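Local coordinates for fiber protein 2 (Fowl adenovirus 1, PDB 2VTW) that forms the short fibre's trimeric C-terminal head, the receptor-binding domain, and probably mediates the first attachment of the virion to its host cell, at residues Ser3-Pro17 with Asn30-Gly42. Numbering follows the deposited sequence.
Sequences SVAAFTSGTIGLSSP and NGSYFLQQINTMG
F34 lays its ring against the 3-17 segment, its CG anti to the backbone N (chi1 -164°); one ring face receives I12 CA, 3.8 Å from the ring centroid and almost on the ring normal, a CH-pi contact. T8 CG2 meets the same ring obliquely, 3.4 Å from F34 CZ, and L14 CD2 closes on F34 CB. G10 between them suits a tight spot: its backbone angles call for glycine, and a CB would clash with Y33 O. T11 N still donates to Y33 O across the strands, and L14 N closes the type I turn from T11 to L14 on T11 O.

Beside G10, the Y33 hydroxyl lies 2.8 Å from S9 OG, which sits in the plane of the ring at its edge; G89 contacts both, through its N to Y33 OH and its O to S9 OG. On this same face F7 and Q37 run side by side, planes 56° apart, with Q37 OE1 at the ring edge while NE2 bonds T46. On the other face a water joins T8 OG1 to Q36 NE2.

Paired backbone bonds, such as Q37 N to F7 O at 2.8 Å, fix the antiparallel register of this hairpin. A6 CB meets I38 CG2, and V4 pairs with T40, beta-branched with a methyl to offer. This face, through V4, I38 and T40, packs on the trimer's other subunits, whereas S9, F7 and Q37 face their own chain's G89, M100 and T46.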
ATOM      1  N   SER A   3       8.485  13.489 -16.644  1.00 32.29           N
ATOM      2  CA  SER A   3       8.400  13.382 -15.194  1.00 31.01           C
ATOM      3  C   SER A   3       7.981  11.978 -14.770  1.00 29.65           C
ATOM      4  O   SER A   3       7.857  11.706 -13.577  1.00 29.34           O
ATOM      5  CB  SER A   3       7.447  14.431 -14.664  1.00 31.24           C
ATOM      6  OG  SER A   3       6.234  14.431 -15.393  1.00 34.36           O
ATOM      7  N   VAL A   4       7.783  11.078 -15.737  1.00 27.53           N
ATOM      8  CA  VAL A   4       7.466   9.669 -15.456  1.00 26.61           C
ATOM      9  C   VAL A   4       8.392   8.733 -16.252  1.00 25.42           C
ATOM     10  O   VAL A   4       8.611   8.956 -17.442  1.00 26.18           O
ATOM     11  CB  VAL A   4       5.989   9.357 -15.805  1.00 26.18           C
ATOM     12  CG1 VAL A   4       5.666   7.912 -15.412  1.00 26.63           C
ATOM     13  CG2 VAL A   4       5.042  10.340 -15.113  1.00 25.65           C
ATOM     14  N   ALA A   5       8.954   7.720 -15.593  1.00 24.10           N
ATOM     15  CA  ALA A   5       9.823   6.721 -16.214  1.00 23.55           C
ATOM     16  C   ALA A   5       9.537   5.334 -15.621  1.00 23.15           C
ATOM     17  O   ALA A   5       9.059   5.240 -14.502  1.00 21.85           O
ATOM     18  CB  ALA A   5      11.295   7.071 -16.020  1.00 23.32           C
ATOM     19  N   ALA A   6       9.839   4.284 -16.395  1.00 22.24           N
ATOM     20  CA  ALA A   6       9.612   2.871 -16.050  1.00 22.20           C
ATOM     21  C   ALA A   6      10.862   2.032 -16.266  1.00 22.07           C
ATOM     22  O   ALA A   6      11.586   2.253 -17.241  1.00 21.92           O
ATOM     23  CB  ALA A   6       8.474   2.307 -16.922  1.00 21.68           C
ATOM     24  N   PHE A   7      11.105   1.067 -15.379  1.00 21.63           N
ATOM     25  CA  PHE A   7      12.122   0.020 -15.557  1.00 22.11           C
ATOM     26  C   PHE A   7      11.478  -1.381 -15.351  1.00 22.49           C
ATOM     27  O   PHE A   7      10.654  -1.564 -14.437  1.00 21.91           O
ATOM     28  CB  PHE A   7      13.266   0.228 -14.561  1.00 21.32           C
ATOM     29  CG  PHE A   7      14.307  -0.851 -14.573  1.00 21.47           C
ATOM     30  CD1 PHE A   7      15.085  -1.087 -15.714  1.00 21.06           C
ATOM     31  CD2 PHE A   7      14.556  -1.613 -13.430  1.00 20.98           C
ATOM     32  CE1 PHE A   7      16.069  -2.070 -15.707  1.00 19.91           C
ATOM     33  CE2 PHE A   7      15.547  -2.606 -13.421  1.00 22.51           C
ATOM     34  CZ  PHE A   7      16.308  -2.823 -14.562  1.00 21.75           C
ATOM     35  N   THR A   8      11.843  -2.344 -16.204  1.00 22.65           N
ATOM     36  CA  THR A   8      11.365  -3.729 -16.139  1.00 23.16           C
ATOM     37  C   THR A   8      12.555  -4.665 -16.235  1.00 23.97           C
ATOM     38  O   THR A   8      13.433  -4.483 -17.080  1.00 23.28           O
ATOM     39  CB  THR A   8      10.405  -4.056 -17.286  1.00 22.95           C
ATOM     40  OG1 THR A   8       9.364  -3.081 -17.308  1.00 24.09           O
ATOM     41  CG2 THR A   8       9.788  -5.463 -17.136  1.00 23.13           C
ATOM     42  N   SER A   9      12.586  -5.668 -15.373  1.00 24.16           N
ATOM     43  CA  SER A   9      13.641  -6.667 -15.404  1.00 25.15           C
ATOM     44  C   SER A   9      13.089  -8.008 -14.943  1.00 26.03           C
ATOM     45  O   SER A   9      12.121  -8.066 -14.198  1.00 25.18           O
ATOM     46  CB  SER A   9      14.780  -6.257 -14.485  1.00 24.85           C
ATOM     47  OG  SER A   9      15.817  -7.223 -14.473  1.00 25.18           O
ATOM     48  N   GLY A  10      13.731  -9.083 -15.382  1.00 27.63           N
ATOM     49  CA  GLY A  10      13.358 -10.445 -14.959  1.00 27.96           C
ATOM     50  C   GLY A  10      12.530 -11.082 -16.036  1.00 28.85           C
ATOM     51  O   GLY A  10      12.463 -10.544 -17.135  1.00 28.60           O
ATOM     52  N   THR A  11      11.886 -12.210 -15.713  1.00 29.80           N
ATOM     53  CA  THR A  11      11.036 -12.947 -16.675  1.00 30.67           C
ATOM     54  C   THR A  11       9.554 -12.821 -16.376  1.00 31.17           C
ATOM     55  O   THR A  11       9.094 -13.164 -15.283  1.00 30.85           O
ATOM     56  CB  THR A  11      11.365 -14.481 -16.728  1.00 30.43           C
ATOM     57  OG1 THR A  11      11.494 -15.017 -15.391  1.00 30.49           O
ATOM     58  CG2 THR A  11      12.640 -14.716 -17.523  1.00 31.17           C
ATOM     59  N   ILE A  12       8.825 -12.371 -17.386  1.00 32.41           N
ATOM     60  CA  ILE A  12       7.379 -12.199 -17.345  1.00 33.35           C
ATOM     61  C   ILE A  12       6.625 -13.444 -16.856  1.00 33.85           C
ATOM     62  O   ILE A  12       5.573 -13.313 -16.235  1.00 34.41           O
ATOM     63  CB  ILE A  12       6.842 -11.771 -18.748  1.00 33.85           C
ATOM     64  CG1 ILE A  12       5.454 -11.114 -18.631  1.00 34.28           C
ATOM     65  CG2 ILE A  12       6.820 -12.979 -19.692  1.00 34.63           C
ATOM     66  CD1 ILE A  12       5.175 -10.035 -19.682  1.00 33.80           C
ATOM     67  N   GLY A  13       7.185 -14.628 -17.110  1.00 33.74           N
ATOM     68  CA  GLY A  13       6.618 -15.883 -16.628  1.00 33.80           C
ATOM     69  C   GLY A  13       7.395 -16.593 -15.531  1.00 33.74           C
ATOM     70  O   GLY A  13       7.174 -17.774 -15.292  1.00 33.69           O
ATOM     71  N   LEU A  14       8.308 -15.894 -14.865  1.00 33.42           N
ATOM     72  CA  LEU A  14       8.959 -16.427 -13.675  1.00 33.66           C
ATOM     73  C   LEU A  14       9.560 -17.799 -13.964  1.00 34.13           C
ATOM     74  O   LEU A  14       9.362 -18.777 -13.229  1.00 33.54           O
ATOM     75  CB  LEU A  14       7.982 -16.471 -12.487  1.00 32.94           C
ATOM     76  CG  LEU A  14       7.394 -15.115 -12.071  1.00 32.36           C
ATOM     77  CD1 LEU A  14       6.295 -15.309 -11.024  1.00 28.52           C
ATOM     78  CD2 LEU A  14       8.483 -14.178 -11.539  1.00 29.13           C
ATOM     79  N   SER A  15      10.354 -17.804 -15.034  1.00 35.13           N
ATOM     80  CA  SER A  15      10.867 -19.008 -15.681  1.00 35.35           C
ATOM     81  C   SER A  15      12.387 -19.199 -15.525  1.00 35.91           C
ATOM     82  O   SER A  15      12.849 -20.342 -15.504  1.00 36.00           O
ATOM     83  CB  SER A  15      10.477 -18.976 -17.171  1.00 35.86           C
ATOM     84  OG  SER A  15      10.528 -17.658 -17.737  1.00 36.34           O
ATOM     85  N   SER A  16      13.147 -18.096 -15.399  1.00 35.88           N
ATOM     86  CA  SER A  16      14.635 -18.127 -15.334  1.00 35.57           C
ATOM     87  C   SER A  16      15.191 -17.773 -13.957  1.00 34.69           C
ATOM     88  O   SER A  16      15.187 -16.603 -13.570  1.00 34.75           O
ATOM     89  CB  SER A  16      15.228 -17.137 -16.334  1.00 35.82           C
ATOM     90  OG  SER A  16      14.792 -17.429 -17.642  1.00 39.25           O
ATOM     91  N   PRO A  17      15.688 -18.768 -13.216  1.00 34.29           N
ATOM     92  CA  PRO A  17      16.185 -18.511 -11.861  1.00 34.05           C
ATOM     93  C   PRO A  17      17.570 -17.835 -11.783  1.00 33.79           C
ATOM     94  O   PRO A  17      18.501 -18.372 -11.156  1.00 33.30           O
ATOM     95  CB  PRO A  17      16.172 -19.895 -11.227  1.00 34.35           C
ATOM     96  CG  PRO A  17      16.352 -20.832 -12.388  1.00 33.78           C
ATOM     97  CD  PRO A  17      15.766 -20.197 -13.580  1.00 34.23           C
ATOM     98  N   ASN A  30      18.698 -19.807  -5.749  1.00 32.76           N
ATOM     99  CA  ASN A  30      18.289 -19.115  -6.942  1.00 32.58           C
ATOM    100  C   ASN A  30      16.761 -19.101  -7.141  1.00 32.42           C
ATOM    101  O   ASN A  30      16.082 -20.090  -6.897  1.00 33.22           O
ATOM    102  CB  ASN A  30      19.002 -19.744  -8.128  1.00 33.28           C
ATOM    103  CG  ASN A  30      20.514 -19.653  -7.990  1.00 35.58           C
ATOM    104  OD1 ASN A  30      21.203 -20.674  -7.864  1.00 37.48           O
ATOM    105  ND2 ASN A  30      21.035 -18.413  -7.946  1.00 37.34           N
ATOM    106  N   GLY A  31      16.242 -17.971  -7.598  1.00 31.07           N
ATOM    107  CA  GLY A  31      14.813 -17.818  -7.839  1.00 29.79           C
ATOM    108  C   GLY A  31      14.609 -16.948  -9.045  1.00 28.51           C
ATOM    109  O   GLY A  31      15.522 -16.234  -9.440  1.00 28.41           O
ATOM    110  N   SER A  32      13.424 -17.038  -9.650  1.00 27.19           N
ATOM    111  CA  SER A  32      13.036 -16.144 -10.731  1.00 26.68           C
ATOM    112  C   SER A  32      12.336 -14.920 -10.142  1.00 25.71           C
ATOM    113  O   SER A  32      11.908 -14.937  -8.985  1.00 25.59           O
ATOM    114  CB  SER A  32      12.118 -16.865 -11.713  1.00 26.45           C
ATOM    115  OG  SER A  32      12.645 -18.166 -11.995  1.00 28.69           O
ATOM    116  N   TYR A  33      12.222 -13.864 -10.930  1.00 24.87           N
ATOM    117  CA  TYR A  33      11.583 -12.647 -10.445  1.00 24.83           C
ATOM    118  C   TYR A  33      11.064 -11.872 -11.630  1.00 23.72           C
ATOM    119  O   TYR A  33      11.531 -12.043 -12.766  1.00 23.44           O
ATOM    120  CB  TYR A  33      12.553 -11.795  -9.609  1.00 25.62           C
ATOM    121  CG  TYR A  33      13.634 -11.178 -10.463  1.00 25.96           C
ATOM    122  CD1 TYR A  33      13.395  -9.994 -11.142  1.00 25.44           C
ATOM    123  CD2 TYR A  33      14.858 -11.823 -10.663  1.00 28.12           C
ATOM    124  CE1 TYR A  33      14.351  -9.430 -11.977  1.00 27.74           C
ATOM    125  CE2 TYR A  33      15.843 -11.261 -11.527  1.00 27.45           C
ATOM    126  CZ  TYR A  33      15.566 -10.062 -12.166  1.00 27.09           C
ATOM    127  OH  TYR A  33      16.465  -9.468 -13.012  1.00 27.73           O
ATOM    128  N   PHE A  34      10.073 -11.027 -11.373  1.00 22.17           N
ATOM    129  CA  PHE A  34       9.697 -10.022 -12.318  1.00 20.37           C
ATOM    130  C   PHE A  34       9.531  -8.706 -11.557  1.00 20.47           C
ATOM    131  O   PHE A  34       8.744  -8.620 -10.601  1.00 20.23           O
ATOM    132  CB  PHE A  34       8.441 -10.439 -13.040  1.00 19.95           C
ATOM    133  CG  PHE A  34       8.184  -9.657 -14.284  1.00 20.80           C
ATOM    134  CD1 PHE A  34       9.186  -9.477 -15.236  1.00 21.51           C
ATOM    135  CD2 PHE A  34       6.956  -9.096 -14.526  1.00 21.04           C
ATOM    136  CE1 PHE A  34       8.962  -8.765 -16.385  1.00 18.61           C
ATOM    137  CE2 PHE A  34       6.734  -8.366 -15.691  1.00 20.47           C
ATOM    138  CZ  PHE A  34       7.758  -8.202 -16.609  1.00 20.14           C
ATOM    139  N   LEU A  35      10.294  -7.703 -11.992  1.00 19.85           N
ATOM    140  CA  LEU A  35      10.438  -6.398 -11.329  1.00 19.35           C
ATOM    141  C   LEU A  35       9.970  -5.316 -12.286  1.00 18.88           C
ATOM    142  O   LEU A  35      10.466  -5.220 -13.412  1.00 19.77           O
ATOM    143  CB  LEU A  35      11.913  -6.171 -10.989  1.00 20.09           C
ATOM    144  CG  LEU A  35      12.340  -4.793 -10.473  1.00 20.17           C
ATOM    145  CD1 LEU A  35      11.585  -4.492  -9.150  1.00 17.47           C
ATOM    146  CD2 LEU A  35      13.879  -4.735 -10.268  1.00 20.40           C
ATOM    147  N   GLN A  36       8.979  -4.531 -11.880  1.00 18.14           N
ATOM    148  CA  GLN A  36       8.459  -3.440 -12.698  1.00 18.28           C
ATOM    149  C   GLN A  36       8.387  -2.232 -11.786  1.00 19.40           C
ATOM    150  O   GLN A  36       7.662  -2.266 -10.778  1.00 19.41           O
ATOM    151  CB  GLN A  36       7.077  -3.786 -13.240  1.00 18.41           C
ATOM    152  CG  GLN A  36       7.090  -4.921 -14.298  1.00 18.61           C
ATOM    153  CD  GLN A  36       5.719  -5.436 -14.641  1.00 19.09           C
ATOM    154  OE1 GLN A  36       5.162  -6.229 -13.889  1.00 22.01           O
ATOM    155  NE2 GLN A  36       5.154  -4.985 -15.767  1.00 16.83           N
ATOM    156  N   GLN A  37       9.184  -1.206 -12.089  1.00 18.69           N
ATOM    157  CA  GLN A  37       9.229   0.048 -11.302  1.00 18.71           C
ATOM    158  C   GLN A  37       8.812   1.252 -12.138  1.00 18.66           C
ATOM    159  O   GLN A  37       9.028   1.279 -13.359  1.00 17.87           O
ATOM    160  CB  GLN A  37      10.624   0.288 -10.780  1.00 17.68           C
ATOM    161  CG  GLN A  37      11.131  -0.813  -9.879  1.00 18.60           C
ATOM    162  CD  GLN A  37      12.550  -0.612  -9.452  1.00 19.56           C
ATOM    163  OE1 GLN A  37      13.466  -0.709 -10.268  1.00 22.35           O
ATOM    164  NE2 GLN A  37      12.762  -0.353  -8.158  1.00 18.96           N
ATOM    165  N   ILE A  38       8.188   2.233 -11.491  1.00 18.72           N
ATOM    166  CA  ILE A  38       7.918   3.523 -12.108  1.00 19.38           C
ATOM    167  C   ILE A  38       8.429   4.632 -11.171  1.00 19.34           C
ATOM    168  O   ILE A  38       8.415   4.473  -9.935  1.00 18.78           O
ATOM    169  CB  ILE A  38       6.408   3.735 -12.525  1.00 20.58           C
ATOM    170  CG1 ILE A  38       5.498   3.738 -11.313  1.00 22.39           C
ATOM    171  CG2 ILE A  38       5.935   2.649 -13.613  1.00 19.90           C
ATOM    172  CD1 ILE A  38       4.135   4.463 -11.498  1.00 22.96           C
ATOM    173  N   ASN A  39       8.951   5.707 -11.762  1.00 18.32           N
ATOM    174  CA  ASN A  39       9.322   6.919 -11.023  1.00 18.41           C
ATOM    175  C   ASN A  39       8.362   7.957 -11.536  1.00 18.86           C
ATOM    176  O   ASN A  39       8.351   8.238 -12.733  1.00 17.38           O
ATOM    177  CB  ASN A  39      10.771   7.355 -11.281  1.00 18.72           C
ATOM    178  CG  ASN A  39      11.199   8.618 -10.469  1.00 17.20           C
ATOM    179  OD1 ASN A  39      10.403   9.481 -10.157  1.00 17.36           O
ATOM    180  ND2 ASN A  39      12.473   8.725 -10.195  1.00 18.84           N
ATOM    181  N   THR A  40       7.516   8.469 -10.631  1.00 18.49           N
ATOM    182  CA  THR A  40       6.604   9.553 -10.931  1.00 19.26           C
ATOM    183  C   THR A  40       7.067  10.734 -10.108  1.00 19.88           C
ATOM    184  O   THR A  40       6.826  10.797  -8.898  1.00 18.77           O
ATOM    185  CB  THR A  40       5.114   9.210 -10.531  1.00 19.08           C
ATOM    186  OG1 THR A  40       4.709   8.005 -11.160  1.00 20.60           O
ATOM    187  CG2 THR A  40       4.148  10.288 -10.959  1.00 19.08           C
ATOM    188  N   MET A  41       7.765  11.648 -10.768  1.00 20.58           N
ATOM    189  CA  MET A  41       8.159  12.936 -10.219  1.00 21.37           C
ATOM    190  C   MET A  41       8.825  12.820  -8.852  1.00 20.24           C
ATOM    191  O   MET A  41       8.584  13.634  -7.942  1.00 19.39           O
ATOM    192  CB  MET A  41       6.956  13.889 -10.213  1.00 22.06           C
ATOM    193  CG  MET A  41       7.197  15.178 -11.015  1.00 25.72           C
ATOM    194  SD  MET A  41       6.298  16.600 -10.416  1.00 28.66           S
ATOM    195  CE  MET A  41       5.794  17.275 -11.998  1.00 28.98           C
ATOM    196  N   GLY A  42       9.693  11.813  -8.727  1.00 19.47           N
ATOM    197  CA  GLY A  42      10.476  11.611  -7.508  1.00 19.14           C
ATOM    198  C   GLY A  42       9.921  10.643  -6.477  1.00 18.38           C
ATOM    199  O   GLY A  42      10.489  10.530  -5.406  1.00 16.68           O
TER
HETATM  200  O   HOH W   1       6.676  -3.382 -17.861  1.00 24.70           O
HETATM  201  O   HOH W   2      13.505 -14.470 -13.594  1.00 24.65           O